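Local coordinates for protein endoglucanase FnCel5A (Fervidobacterium nodosum, PDB 3NCO) that probably hydrolyses internal beta-1,4-glucosidic bonds of cellulose, acting as a family 5 endoglucanase, at residues S57-I62 and V97-C102; F208-Q213 and V226-K231; G259-Y264 and K274-V279. All blocks are in the same frame, centred on the assembly; numbering follows the deposited sequence.

Following the chain from the N terminus, interaction 1 comes first, pairing strands 57-60 and 97-101 and closing a loop of 34 residues that contains helix 78-93. Interaction 2 then ties residues 208-213 to 226-231 across a 12-residue loop outside the barrel, between strand 198-204 and helix 232-252. Interaction 3 returns to the wall and joins the end of strand 256-261 to helix 269-285. The three lie in series, and none nests within or crosses another. They still meet in space: Arg59 of interaction 1 forms a salt bridge with Glu260 of interaction 3, and Thr211 O of interaction 2 lies 2.9 Å from Tyr264 N of interaction 3, a probable hydrogen bond.

Interaction 1. Residues S57-I62 and V97-C102; sequences SVRIPI and VVIINC
Val58 and Val98 lie side by side on neighbouring parallel strands of the eight-stranded TIM barrel, with helix 78-93 completing the right-handed beta-alpha-beta unit. The axes of strands 57-60 and 97-101 run 14° apart. The first part is tight: the hydrogen bonds from Val58 N to Val97 O, Ile99 N to Val58 O and Ile60 N to Ile99 O are all 2.8 to 2.9 Å. On the helix-facing side Ile60 CD1 presses on Val98 CG1 at 3.7 Å, and Ile62 CD1 meets Ile100 CB.

Toward the C-terminal ends the pairing slackens without becoming exposed. Asn101 N reaches Ile60 O only weakly, at 3.5 Å. With CG set between the backbone N and carbonyl carbon (chi1 78°), the Asn101 amide swings toward residues 57-62, and its OD1 accepts Ile62 N at 3.0 Å in place of a backbone carbonyl. On the interior side Arg59 extends its chain to salt bridges with Glu140 and Glu260. Asn101 ND2 sits over one face of its guanidinium, toward the rim, 3.2 Å from NH2; both are donors, so no bond forms, and the two planes stand 88° apart.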
ATOM      1  N   SER A  57      -3.499 -11.271   2.426  1.00 17.29           N
ATOM      2  CA  SER A  57      -4.226 -10.010   2.236  1.00 17.96           C
ATOM      3  C   SER A  57      -3.884  -9.394   0.888  1.00 17.80           C
ATOM      4  O   SER A  57      -2.889  -9.780   0.244  1.00 17.21           O
ATOM      5  CB  SER A  57      -3.852  -9.044   3.363  1.00 19.21           C
ATOM      6  OG  SER A  57      -2.478  -8.706   3.256  1.00 18.70           O
ATOM      7  N   VAL A  58      -4.749  -8.485   0.468  1.00 16.46           N
ATOM      8  CA  VAL A  58      -4.519  -7.771  -0.779  1.00 17.26           C
ATOM      9  C   VAL A  58      -4.730  -6.295  -0.538  1.00 16.58           C
ATOM     10  O   VAL A  58      -5.664  -5.889   0.152  1.00 17.01           O
ATOM     11  CB  VAL A  58      -5.528  -8.282  -1.900  1.00 17.06           C
ATOM     12  CG1 VAL A  58      -6.987  -8.201  -1.494  1.00 17.24           C
ATOM     13  CG2 VAL A  58      -5.222  -7.722  -3.256  1.00 21.65           C
ATOM     14  N   ARG A  59      -3.833  -5.488  -1.117  1.00 16.62           N
ATOM     15  CA  ARG A  59      -3.957  -4.053  -1.013  1.00 16.05           C
ATOM     16  C   ARG A  59      -4.389  -3.547  -2.405  1.00 15.36           C
ATOM     17  O   ARG A  59      -3.743  -3.891  -3.379  1.00 18.65           O
ATOM     18  CB  ARG A  59      -2.587  -3.425  -0.633  1.00 15.33           C
ATOM     19  CG  ARG A  59      -2.640  -1.903  -0.708  1.00 15.28           C
ATOM     20  CD  ARG A  59      -1.420  -1.305   0.013  1.00 17.07           C
ATOM     21  NE  ARG A  59      -1.357   0.160   0.053  1.00 15.91           N
ATOM     22  CZ  ARG A  59      -0.680   0.927  -0.802  1.00 15.68           C
ATOM     23  NH1 ARG A  59      -0.047   0.401  -1.856  1.00 14.64           N
ATOM     24  NH2 ARG A  59      -0.654   2.260  -0.571  1.00 14.87           N
ATOM     25  N   ILE A  60      -5.470  -2.757  -2.454  1.00 14.87           N
ATOM     26  CA  ILE A  60      -6.103  -2.339  -3.733  1.00 14.30           C
ATOM     27  C   ILE A  60      -5.993  -0.787  -3.881  1.00 14.97           C
ATOM     28  O   ILE A  60      -6.785  -0.047  -3.313  1.00 15.79           O
ATOM     29  CB  ILE A  60      -7.619  -2.761  -3.791  1.00 13.88           C
ATOM     30  CG1 ILE A  60      -7.792  -4.260  -3.444  1.00 14.21           C
ATOM     31  CG2 ILE A  60      -8.220  -2.508  -5.165  1.00 16.52           C
ATOM     32  CD1 ILE A  60      -9.306  -4.710  -3.442  1.00 17.42           C
ATOM     33  N   PRO A  61      -5.034  -0.310  -4.691  1.00 15.01           N
ATOM     34  CA  PRO A  61      -4.900   1.085  -5.095  1.00 15.02           C
ATOM     35  C   PRO A  61      -6.167   1.522  -5.883  1.00 15.30           C
ATOM     36  O   PRO A  61      -6.617   0.797  -6.773  1.00 15.29           O
ATOM     37  CB  PRO A  61      -3.632   1.057  -5.962  1.00 14.09           C
ATOM     38  CG  PRO A  61      -2.776  -0.202  -5.403  1.00 13.37           C
ATOM     39  CD  PRO A  61      -3.919  -1.184  -5.163  1.00 14.87           C
ATOM     40  N   ILE A  62      -6.747   2.665  -5.492  1.00 15.59           N
ATOM     41  CA  ILE A  62      -7.969   3.180  -6.143  1.00 16.24           C
ATOM     42  C   ILE A  62      -7.927   4.697  -6.397  1.00 17.17           C
ATOM     43  O   ILE A  62      -7.763   5.463  -5.464  1.00 16.49           O
ATOM     44  CB  ILE A  62      -9.236   2.837  -5.277  1.00 16.23           C
ATOM     45  CG1 ILE A  62      -9.264   1.342  -4.927  1.00 19.14           C
ATOM     46  CG2 ILE A  62     -10.526   3.338  -5.936  1.00 16.83           C
ATOM     47  CD1 ILE A  62     -10.367   0.947  -3.894  1.00 18.14           C
ATOM     48  N   VAL A  97      -7.698 -10.587   3.770  1.00 16.34           N
ATOM     49  CA  VAL A  97      -7.889  -9.283   4.384  1.00 17.89           C
ATOM     50  C   VAL A  97      -7.717  -8.306   3.225  1.00 15.99           C
ATOM     51  O   VAL A  97      -6.900  -8.568   2.304  1.00 17.87           O
ATOM     52  CB  VAL A  97      -6.841  -9.080   5.496  1.00 17.34           C
ATOM     53  CG1 VAL A  97      -6.710  -7.614   5.898  1.00 18.67           C
ATOM     54  CG2 VAL A  97      -7.299  -9.886   6.717  1.00 18.62           C
ATOM     55  N   VAL A  98      -8.497  -7.214   3.236  1.00 17.11           N
ATOM     56  CA  VAL A  98      -8.486  -6.333   2.077  1.00 16.70           C
ATOM     57  C   VAL A  98      -8.218  -4.919   2.575  1.00 16.28           C
ATOM     58  O   VAL A  98      -8.878  -4.485   3.551  1.00 17.15           O
ATOM     59  CB  VAL A  98      -9.841  -6.368   1.338  1.00 16.84           C
ATOM     60  CG1 VAL A  98      -9.792  -5.439   0.137  1.00 14.96           C
ATOM     61  CG2 VAL A  98     -10.187  -7.841   0.969  1.00 18.13           C
ATOM     62  N   ILE A  99      -7.269  -4.227   1.907  1.00 15.39           N
ATOM     63  CA  ILE A  99      -6.950  -2.834   2.234  1.00 15.72           C
ATOM     64  C   ILE A  99      -7.369  -2.032   1.001  1.00 16.28           C
ATOM     65  O   ILE A  99      -6.900  -2.321  -0.097  1.00 16.99           O
ATOM     66  CB  ILE A  99      -5.435  -2.660   2.498  1.00 14.78           C
ATOM     67  CG1 ILE A  99      -4.934  -3.362   3.791  1.00 14.70           C
ATOM     68  CG2 ILE A  99      -5.104  -1.170   2.668  1.00 12.80           C
ATOM     69  CD1 ILE A  99      -3.462  -3.657   3.794  1.00 18.14           C
ATOM     70  N   ILE A 100      -8.299  -1.073   1.170  1.00 13.83           N
ATOM     71  CA  ILE A 100      -8.648  -0.189   0.037  1.00 13.85           C
ATOM     72  C   ILE A 100      -8.147   1.227   0.400  1.00 12.47           C
ATOM     73  O   ILE A 100      -8.334   1.663   1.556  1.00 12.18           O
ATOM     74  CB  ILE A 100     -10.193  -0.205  -0.294  1.00 13.98           C
ATOM     75  CG1 ILE A 100     -11.039   0.384   0.879  1.00 13.87           C
ATOM     76  CG2 ILE A 100     -10.714  -1.626  -0.840  1.00 16.60           C
ATOM     77  CD1 ILE A 100     -12.575   0.429   0.511  1.00 14.70           C
ATOM     78  N   ASN A 101      -7.568   1.930  -0.580  1.00 13.70           N
ATOM     79  CA  ASN A 101      -6.851   3.190  -0.291  1.00 12.35           C
ATOM     80  C   ASN A 101      -7.481   4.254  -1.240  1.00 13.97           C
ATOM     81  O   ASN A 101      -8.384   3.978  -2.026  1.00 13.15           O
ATOM     82  CB  ASN A 101      -5.276   3.065  -0.419  1.00 14.44           C
ATOM     83  CG  ASN A 101      -4.752   3.084  -1.874  1.00 13.13           C
ATOM     84  OD1 ASN A 101      -5.539   3.232  -2.838  1.00 17.54           O
ATOM     85  ND2 ASN A 101      -3.412   2.898  -2.048  1.00 15.06           N
ATOM     86  N   CYS A 102      -6.958   5.490  -1.180  1.00 13.14           N
ATOM     87  CA  CYS A 102      -7.053   6.382  -2.316  1.00 13.77           C
ATOM     88  C   CYS A 102      -5.623   6.634  -2.810  1.00 14.52           C
ATOM     89  O   CYS A 102      -4.698   6.781  -2.009  1.00 15.23           O
ATOM     90  CB  CYS A 102      -7.700   7.676  -1.844  1.00 14.76           C
ATOM     91  SG  CYS A 102      -8.052   8.908  -3.169  1.00 15.74           S
TER

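Interaction 2. Residues F208-Q213 and V226-K231; sequences FNFTHQ and VKWEGK
Val226, Phe210 and Trp228 bury the most surface where the short helix 208-211 meets residues 226-231, both within the sixth beta-alpha connection of the TIM barrel, between strand 198-204 and helix 232-252. Val226 covers the helix flank: its CG1 lies 4.1 Å from Phe210 CB, while CB and both methyls sit close to Asn209 O. Phe210 CG is anti to the backbone N (chi1 171°), and the ring it carries receives two different neighbours. Trp228 CB stands over one face, 3.6 Å from the ring centroid and only 7° off the normal, a CH-pi contact. Val226 O comes instead to the ring edge, in plane, 3.3 Å from Phe210 CD1. The indole leads away from this contact; its five-membered ring is merely oblique to Phe210, with planes at 42°. Further round, Trp228 meets Trp275 of helix 269-285 edge-to-face and packs against helix 232-252, so its indole is fitted between these two helices.

Gln213 grips the Val226 backbone with two hydrogen bonds. Its OE1 accepts Val226 N at 2.9 Å and its NE2 donates to Val226 O at 2.9 Å, so that the amide pairs with both the N-H and the C=O of one residue. Both NE2 hydrogens are used, nearly in the amide plane: the second reaches a lone pair of Phe210 O at 2.9 Å.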
ATOM      1  N   PHE A 208      17.266   2.795  -4.358  1.00 19.72           N
ATOM      2  CA  PHE A 208      16.337   3.175  -5.421  1.00 20.38           C
ATOM      3  C   PHE A 208      16.961   2.964  -6.794  1.00 21.28           C
ATOM      4  O   PHE A 208      16.243   2.592  -7.741  1.00 20.81           O
ATOM      5  CB  PHE A 208      15.907   4.631  -5.250  1.00 20.54           C
ATOM      6  CG  PHE A 208      14.645   4.978  -5.941  1.00 23.26           C
ATOM      7  CD1 PHE A 208      13.426   4.740  -5.312  1.00 24.94           C
ATOM      8  CD2 PHE A 208      14.650   5.603  -7.201  1.00 24.16           C
ATOM      9  CE1 PHE A 208      12.220   5.071  -5.926  1.00 24.89           C
ATOM     10  CE2 PHE A 208      13.408   5.963  -7.824  1.00 23.71           C
ATOM     11  CZ  PHE A 208      12.215   5.688  -7.167  1.00 24.72           C
ATOM     12  N   ASN A 209      18.294   3.134  -6.887  1.00 20.40           N
ATOM     13  CA  ASN A 209      18.945   2.904  -8.181  1.00 21.72           C
ATOM     14  C   ASN A 209      19.021   1.417  -8.524  1.00 22.29           C
ATOM     15  O   ASN A 209      19.303   1.051  -9.681  1.00 24.34           O
ATOM     16  CB  ASN A 209      20.305   3.637  -8.303  1.00 22.03           C
ATOM     17  CG  ASN A 209      21.408   3.023  -7.428  1.00 27.12           C
ATOM     18  OD1 ASN A 209      21.156   2.140  -6.589  1.00 28.31           O
ATOM     19  ND2 ASN A 209      22.625   3.543  -7.575  1.00 30.79           N
ATOM     20  N   PHE A 210      18.743   0.562  -7.524  1.00 21.12           N
ATOM     21  CA  PHE A 210      18.581  -0.861  -7.799  1.00 20.77           C
ATOM     22  C   PHE A 210      17.134  -1.211  -8.144  1.00 19.86           C
ATOM     23  O   PHE A 210      16.866  -1.842  -9.177  1.00 19.68           O
ATOM     24  CB  PHE A 210      19.075  -1.758  -6.656  1.00 20.80           C
ATOM     25  CG  PHE A 210      18.697  -3.209  -6.860  1.00 20.22           C
ATOM     26  CD1 PHE A 210      19.328  -3.972  -7.853  1.00 20.75           C
ATOM     27  CD2 PHE A 210      17.653  -3.784  -6.157  1.00 18.01           C
ATOM     28  CE1 PHE A 210      18.939  -5.278  -8.100  1.00 22.72           C
ATOM     29  CE2 PHE A 210      17.237  -5.094  -6.396  1.00 21.55           C
ATOM     30  CZ  PHE A 210      17.882  -5.848  -7.362  1.00 20.29           C
ATOM     31  N   THR A 211      16.178  -0.810  -7.293  1.00 18.83           N
ATOM     32  CA  THR A 211      14.811  -1.286  -7.493  1.00 18.92           C
ATOM     33  C   THR A 211      14.148  -0.585  -8.684  1.00 19.65           C
ATOM     34  O   THR A 211      13.161  -1.100  -9.240  1.00 19.41           O
ATOM     35  CB  THR A 211      13.927  -1.017  -6.263  1.00 20.06           C
ATOM     36  OG1 THR A 211      13.815   0.410  -6.065  1.00 19.60           O
ATOM     37  CG2 THR A 211      14.491  -1.767  -4.986  1.00 17.81           C
ATOM     38  N   HIS A 212      14.669   0.590  -9.073  1.00 19.11           N
ATOM     39  CA  HIS A 212      14.029   1.325 -10.179  1.00 19.55           C
ATOM     40  C   HIS A 212      14.944   1.493 -11.374  1.00 20.13           C
ATOM     41  O   HIS A 212      14.655   2.324 -12.244  1.00 21.61           O
ATOM     42  CB  HIS A 212      13.481   2.692  -9.723  1.00 19.54           C
ATOM     43  CG  HIS A 212      12.308   2.577  -8.825  1.00 18.73           C
ATOM     44  ND1 HIS A 212      11.054   3.073  -9.144  1.00 24.90           N
ATOM     45  CD2 HIS A 212      12.182   1.953  -7.630  1.00 15.86           C
ATOM     46  CE1 HIS A 212      10.208   2.764  -8.170  1.00 18.38           C
ATOM     47  NE2 HIS A 212      10.867   2.089  -7.240  1.00 23.04           N
ATOM     48  N   GLN A 213      16.011   0.686 -11.471  1.00 20.63           N
ATOM     49  CA  GLN A 213      16.878   0.773 -12.658  1.00 20.93           C
ATOM     50  C   GLN A 213      16.054   0.473 -13.905  1.00 22.00           C
ATOM     51  O   GLN A 213      15.188  -0.435 -13.927  1.00 21.95           O
ATOM     52  CB  GLN A 213      18.059  -0.174 -12.549  1.00 22.89           C
ATOM     53  CG  GLN A 213      17.657  -1.632 -12.533  1.00 21.48           C
ATOM     54  CD  GLN A 213      18.847  -2.508 -12.202  1.00 21.96           C
ATOM     55  OE1 GLN A 213      19.740  -2.689 -13.034  1.00 24.03           O
ATOM     56  NE2 GLN A 213      18.909  -3.003 -10.955  1.00 21.65           N
ATOM     57  N   VAL A 226      22.595  -2.746 -12.452  1.00 25.46           N
ATOM     58  CA  VAL A 226      22.953  -2.514 -11.051  1.00 24.92           C
ATOM     59  C   VAL A 226      22.607  -3.795 -10.264  1.00 24.98           C
ATOM     60  O   VAL A 226      21.477  -4.256 -10.307  1.00 25.57           O
ATOM     61  CB  VAL A 226      22.203  -1.264 -10.483  1.00 24.85           C
ATOM     62  CG1 VAL A 226      22.438  -1.132  -8.995  1.00 23.90           C
ATOM     63  CG2 VAL A 226      22.667  -0.034 -11.254  1.00 24.82           C
ATOM     64  N   LYS A 227      23.581  -4.380  -9.558  1.00 24.83           N
ATOM     65  CA  LYS A 227      23.314  -5.615  -8.851  1.00 24.94           C
ATOM     66  C   LYS A 227      22.916  -5.414  -7.383  1.00 23.38           C
ATOM     67  O   LYS A 227      23.126  -4.362  -6.801  1.00 24.57           O
ATOM     68  CB  LYS A 227      24.531  -6.549  -8.932  1.00 26.00           C
ATOM     69  CG  LYS A 227      24.832  -6.946 -10.396  1.00 29.56           C
ATOM     70  CD  LYS A 227      26.080  -7.785 -10.519  1.00 37.35           C
ATOM     71  CE  LYS A 227      27.325  -6.905 -10.316  1.00 41.31           C
ATOM     72  NZ  LYS A 227      28.421  -7.272 -11.266  1.00 46.26           N
ATOM     73  N   TRP A 228      22.373  -6.461  -6.789  1.00 22.99           N
ATOM     74  CA  TRP A 228      22.201  -6.489  -5.354  1.00 22.45           C
ATOM     75  C   TRP A 228      22.527  -7.925  -4.941  1.00 24.09           C
ATOM     76  O   TRP A 228      21.837  -8.866  -5.323  1.00 22.70           O
ATOM     77  CB  TRP A 228      20.772  -6.052  -4.966  1.00 21.60           C
ATOM     78  CG  TRP A 228      20.662  -5.739  -3.449  1.00 21.44           C
ATOM     79  CD1 TRP A 228      20.802  -4.514  -2.866  1.00 21.10           C
ATOM     80  CD2 TRP A 228      20.453  -6.680  -2.375  1.00 22.84           C
ATOM     81  NE1 TRP A 228      20.681  -4.630  -1.491  1.00 21.70           N
ATOM     82  CE2 TRP A 228      20.451  -5.939  -1.166  1.00 21.93           C
ATOM     83  CE3 TRP A 228      20.210  -8.062  -2.321  1.00 22.26           C
ATOM     84  CZ2 TRP A 228      20.242  -6.547   0.103  1.00 22.71           C
ATOM     85  CZ3 TRP A 228      20.031  -8.687  -1.057  1.00 22.22           C
ATOM     86  CH2 TRP A 228      20.048  -7.918   0.140  1.00 20.34           C
ATOM     87  N   GLU A 229      23.588  -8.096  -4.146  1.00 25.11           N
ATOM     88  CA  GLU A 229      24.215  -9.423  -4.009  1.00 26.32           C
ATOM     89  C   GLU A 229      24.048 -10.123  -2.677  1.00 25.72           C
ATOM     90  O   GLU A 229      24.577 -11.249  -2.460  1.00 26.89           O
ATOM     91  CB  GLU A 229      25.692  -9.309  -4.379  1.00 28.22           C
ATOM     92  CG  GLU A 229      25.828  -8.842  -5.807  1.00 32.10           C
ATOM     93  CD  GLU A 229      27.251  -8.644  -6.153  1.00 37.75           C
ATOM     94  OE1 GLU A 229      27.856  -9.655  -6.576  1.00 42.67           O
ATOM     95  OE2 GLU A 229      27.767  -7.514  -5.965  1.00 36.90           O
ATOM     96  N   GLY A 230      23.318  -9.478  -1.767  1.00 24.15           N
ATOM     97  CA  GLY A 230      23.146 -10.054  -0.444  1.00 24.32           C
ATOM     98  C   GLY A 230      24.413 -10.055   0.401  1.00 25.62           C
ATOM     99  O   GLY A 230      24.508 -10.828   1.374  1.00 27.00           O
ATOM    100  N   LYS A 231      25.372  -9.181   0.077  1.00 25.45           N
ATOM    101  CA  LYS A 231      26.565  -9.044   0.925  1.00 26.61           C
ATOM    102  C   LYS A 231      26.215  -8.487   2.300  1.00 26.91           C
ATOM    103  O   LYS A 231      25.234  -7.774   2.459  1.00 25.80           O
ATOM    104  CB  LYS A 231      27.586  -8.136   0.266  1.00 27.76           C
ATOM    105  CG  LYS A 231      28.029  -8.638  -1.125  1.00 27.95           C
ATOM    106  CD  LYS A 231      28.966  -7.605  -1.783  1.00 32.18           C
ATOM    107  CE  LYS A 231      29.380  -7.974  -3.201  1.00 33.26           C
ATOM    108  NZ  LYS A 231      30.636  -8.775  -3.209  1.00 36.22           N
TER

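Interaction 3. Residues G259-Y264 and K274-V279; sequences GEFGAY and KWTKTV
Thr276 OG1 has two hydrogen-bond partners: it accepts from water 1 at 2.8 Å and is also hydrogen-bonded to Arg272 O, one turn back in its own helix. The same water takes the N-H of Ala263 at 2.8 Å, bridging the loop that follows strand 256-261 to helix 269-285. These are the strand and helix of one beta-alpha-beta unit of the barrel; their local axes run 146° apart, with a closest approach of 10.9 Å.

Around this bridge the packing is largely apolar. Phe261 and Val279 lie alongside each other, pointing opposite ways, and Phe261 CD2 lies a close 3.4 Å from Val279 CG1. CE2 of the same ring is 3.6 Å from Thr276 CG2, which stands anti to the backbone N (chi1 -56° for OG1), and Thr276 O lies near the ring plane at the same edge. Trp275 brings the CZ3 edge of its indole to the chain, 3.5 Å from Gly262 N, while its NE1 is hydrogen-bonded to Glu206 O. Within the helix, Val279 CG2 lies over the centre of one indole face.

No direct hydrogen bond joins the two segments. Van der Waals packing of side chains on each other and on the Gly262 backbone therefore carries most of the contact, and the water supplies its directional polar tie.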
ATOM      1  N   GLY A 259       3.820  -1.340   3.201  1.00 16.29           N
ATOM      2  CA  GLY A 259       2.719  -1.462   2.245  1.00 16.05           C
ATOM      3  C   GLY A 259       3.115  -1.708   0.829  1.00 16.68           C
ATOM      4  O   GLY A 259       2.310  -2.193   0.037  1.00 16.04           O
ATOM      5  N   GLU A 260       4.352  -1.321   0.481  1.00 16.23           N
ATOM      6  CA  GLU A 260       4.855  -1.708  -0.822  1.00 15.57           C
ATOM      7  C   GLU A 260       6.305  -2.011  -0.673  1.00 14.94           C
ATOM      8  O   GLU A 260       7.036  -1.344   0.052  1.00 14.81           O
ATOM      9  CB  GLU A 260       4.735  -0.594  -1.856  1.00 15.87           C
ATOM     10  CG  GLU A 260       3.351  -0.131  -2.102  1.00 15.70           C
ATOM     11  CD  GLU A 260       3.288   0.985  -3.125  1.00 15.16           C
ATOM     12  OE1 GLU A 260       4.312   1.290  -3.804  1.00 17.98           O
ATOM     13  OE2 GLU A 260       2.207   1.712  -3.205  1.00 13.45           O
ATOM     14  N   PHE A 261       6.740  -3.016  -1.410  1.00 15.78           N
ATOM     15  CA  PHE A 261       8.161  -3.282  -1.624  1.00 15.66           C
ATOM     16  C   PHE A 261       8.366  -4.114  -2.879  1.00 16.31           C
ATOM     17  O   PHE A 261       7.586  -5.027  -3.143  1.00 14.71           O
ATOM     18  CB  PHE A 261       8.859  -3.930  -0.386  1.00 16.49           C
ATOM     19  CG  PHE A 261       8.589  -5.414  -0.193  1.00 14.72           C
ATOM     20  CD1 PHE A 261       7.390  -5.846   0.334  1.00 14.50           C
ATOM     21  CD2 PHE A 261       9.600  -6.349  -0.456  1.00 15.83           C
ATOM     22  CE1 PHE A 261       7.141  -7.239   0.558  1.00 12.47           C
ATOM     23  CE2 PHE A 261       9.394  -7.676  -0.257  1.00 19.44           C
ATOM     24  CZ  PHE A 261       8.187  -8.154   0.247  1.00 15.56           C
ATOM     25  N   GLY A 262       9.369  -3.783  -3.697  1.00 16.33           N
ATOM     26  CA  GLY A 262       9.582  -4.617  -4.901  1.00 18.23           C
ATOM     27  C   GLY A 262      10.695  -4.076  -5.778  1.00 18.27           C
ATOM     28  O   GLY A 262      11.047  -2.909  -5.660  1.00 18.91           O
ATOM     29  N   ALA A 263      11.222  -4.930  -6.662  1.00 19.14           N
ATOM     30  CA  ALA A 263      12.269  -4.520  -7.599  1.00 19.76           C
ATOM     31  C   ALA A 263      11.751  -4.712  -9.028  1.00 20.10           C
ATOM     32  O   ALA A 263      11.243  -5.785  -9.376  1.00 19.87           O
ATOM     33  CB  ALA A 263      13.546  -5.327  -7.379  1.00 20.13           C
ATOM     34  N   TYR A 264      11.924  -3.672  -9.847  1.00 19.06           N
ATOM     35  CA  TYR A 264      11.458  -3.680 -11.227  1.00 19.28           C
ATOM     36  C   TYR A 264      12.138  -4.786 -12.034  1.00 20.04           C
ATOM     37  O   TYR A 264      13.317  -5.088 -11.813  1.00 20.31           O
ATOM     38  CB  TYR A 264      11.806  -2.320 -11.826  1.00 20.52           C
ATOM     39  CG  TYR A 264      11.261  -2.040 -13.215  1.00 19.88           C
ATOM     40  CD1 TYR A 264       9.929  -2.308 -13.521  1.00 20.54           C
ATOM     41  CD2 TYR A 264      12.062  -1.423 -14.180  1.00 21.13           C
ATOM     42  CE1 TYR A 264       9.406  -2.035 -14.813  1.00 20.26           C
ATOM     43  CE2 TYR A 264      11.552  -1.149 -15.441  1.00 24.32           C
ATOM     44  CZ  TYR A 264      10.229  -1.473 -15.738  1.00 21.02           C
ATOM     45  OH  TYR A 264       9.730  -1.168 -16.985  1.00 23.83           O
ATOM     46  N   LYS A 274      17.113 -12.160  -4.302  1.00 20.28           N
ATOM     47  CA  LYS A 274      17.856 -11.912  -3.046  1.00 20.78           C
ATOM     48  C   LYS A 274      17.351 -10.670  -2.284  1.00 20.50           C
ATOM     49  O   LYS A 274      17.192 -10.710  -1.052  1.00 20.35           O
ATOM     50  CB  LYS A 274      19.336 -11.768  -3.322  1.00 22.74           C
ATOM     51  CG  LYS A 274      20.014 -13.084  -3.654  1.00 26.05           C
ATOM     52  CD  LYS A 274      21.542 -12.880  -3.799  1.00 31.67           C
ATOM     53  CE  LYS A 274      22.230 -14.083  -4.444  1.00 39.06           C
ATOM     54  NZ  LYS A 274      21.795 -15.362  -3.818  1.00 40.98           N
ATOM     55  N   TRP A 275      17.153  -9.562  -3.006  1.00 19.62           N
ATOM     56  CA  TRP A 275      16.674  -8.311  -2.376  1.00 19.09           C
ATOM     57  C   TRP A 275      15.294  -8.535  -1.767  1.00 18.14           C
ATOM     58  O   TRP A 275      15.051  -8.166  -0.615  1.00 16.47           O
ATOM     59  CB  TRP A 275      16.662  -7.164  -3.413  1.00 18.56           C
ATOM     60  CG  TRP A 275      16.272  -5.819  -2.843  1.00 17.95           C
ATOM     61  CD1 TRP A 275      17.128  -4.848  -2.344  1.00 19.02           C
ATOM     62  CD2 TRP A 275      14.942  -5.277  -2.742  1.00 17.83           C
ATOM     63  NE1 TRP A 275      16.396  -3.753  -1.926  1.00 17.67           N
ATOM     64  CE2 TRP A 275      15.063  -3.996  -2.155  1.00 17.51           C
ATOM     65  CE3 TRP A 275      13.661  -5.763  -3.077  1.00 17.70           C
ATOM     66  CZ2 TRP A 275      13.947  -3.197  -1.873  1.00 15.36           C
ATOM     67  CZ3 TRP A 275      12.541  -4.955  -2.810  1.00 16.19           C
ATOM     68  CH2 TRP A 275      12.713  -3.696  -2.205  1.00 16.30           C
ATOM     69  N   THR A 276      14.405  -9.181  -2.533  1.00 17.86           N
ATOM     70  CA  THR A 276      13.026  -9.345  -2.059  1.00 17.46           C
ATOM     71  C   THR A 276      12.975 -10.193  -0.801  1.00 16.73           C
ATOM     72  O   THR A 276      12.256  -9.878   0.162  1.00 18.15           O
ATOM     73  CB  THR A 276      12.137  -9.916  -3.188  1.00 16.92           C
ATOM     74  OG1 THR A 276      12.248  -9.049  -4.327  1.00 19.34           O
ATOM     75  CG2 THR A 276      10.655 -10.002  -2.757  1.00 17.40           C
ATOM     76  N   LYS A 277      13.784 -11.264  -0.809  1.00 18.62           N
ATOM     77  CA  LYS A 277      13.815 -12.177   0.315  1.00 18.99           C
ATOM     78  C   LYS A 277      14.349 -11.484   1.549  1.00 18.69           C
ATOM     79  O   LYS A 277      13.823 -11.681   2.645  1.00 21.11           O
ATOM     80  CB  LYS A 277      14.757 -13.344  -0.037  1.00 19.65           C
ATOM     81  CG  LYS A 277      14.960 -14.365   1.042  1.00 26.15           C
ATOM     82  CD  LYS A 277      16.113 -15.249   0.581  1.00 31.55           C
ATOM     83  CE  LYS A 277      15.915 -16.720   0.942  1.00 41.19           C
ATOM     84  NZ  LYS A 277      15.289 -16.995   2.287  1.00 43.69           N
ATOM     85  N   THR A 278      15.400 -10.665   1.377  1.00 18.77           N
ATOM     86  CA  THR A 278      16.041  -9.974   2.491  1.00 18.24           C
ATOM     87  C   THR A 278      15.085  -8.943   3.103  1.00 17.76           C
ATOM     88  O   THR A 278      14.922  -8.865   4.305  1.00 18.52           O
ATOM     89  CB  THR A 278      17.330  -9.280   2.010  1.00 19.92           C
ATOM     90  OG1 THR A 278      18.275 -10.277   1.606  1.00 23.01           O
ATOM     91  CG2 THR A 278      17.962  -8.423   3.086  1.00 19.70           C
ATOM     92  N   VAL A 279      14.424  -8.181   2.256  1.00 17.53           N
ATOM     93  CA  VAL A 279      13.419  -7.221   2.751  1.00 17.17           C
ATOM     94  C   VAL A 279      12.310  -7.948   3.505  1.00 18.47           C
ATOM     95  O   VAL A 279      11.949  -7.549   4.621  1.00 18.58           O
ATOM     96  CB  VAL A 279      12.848  -6.359   1.598  1.00 18.66           C
ATOM     97  CG1 VAL A 279      11.708  -5.566   2.126  1.00 16.66           C
ATOM     98  CG2 VAL A 279      13.940  -5.416   1.058  1.00 18.20           C
TER
HETATM   99  O   HOH W   1      11.152  -7.775  -6.596  1.00 21.81           O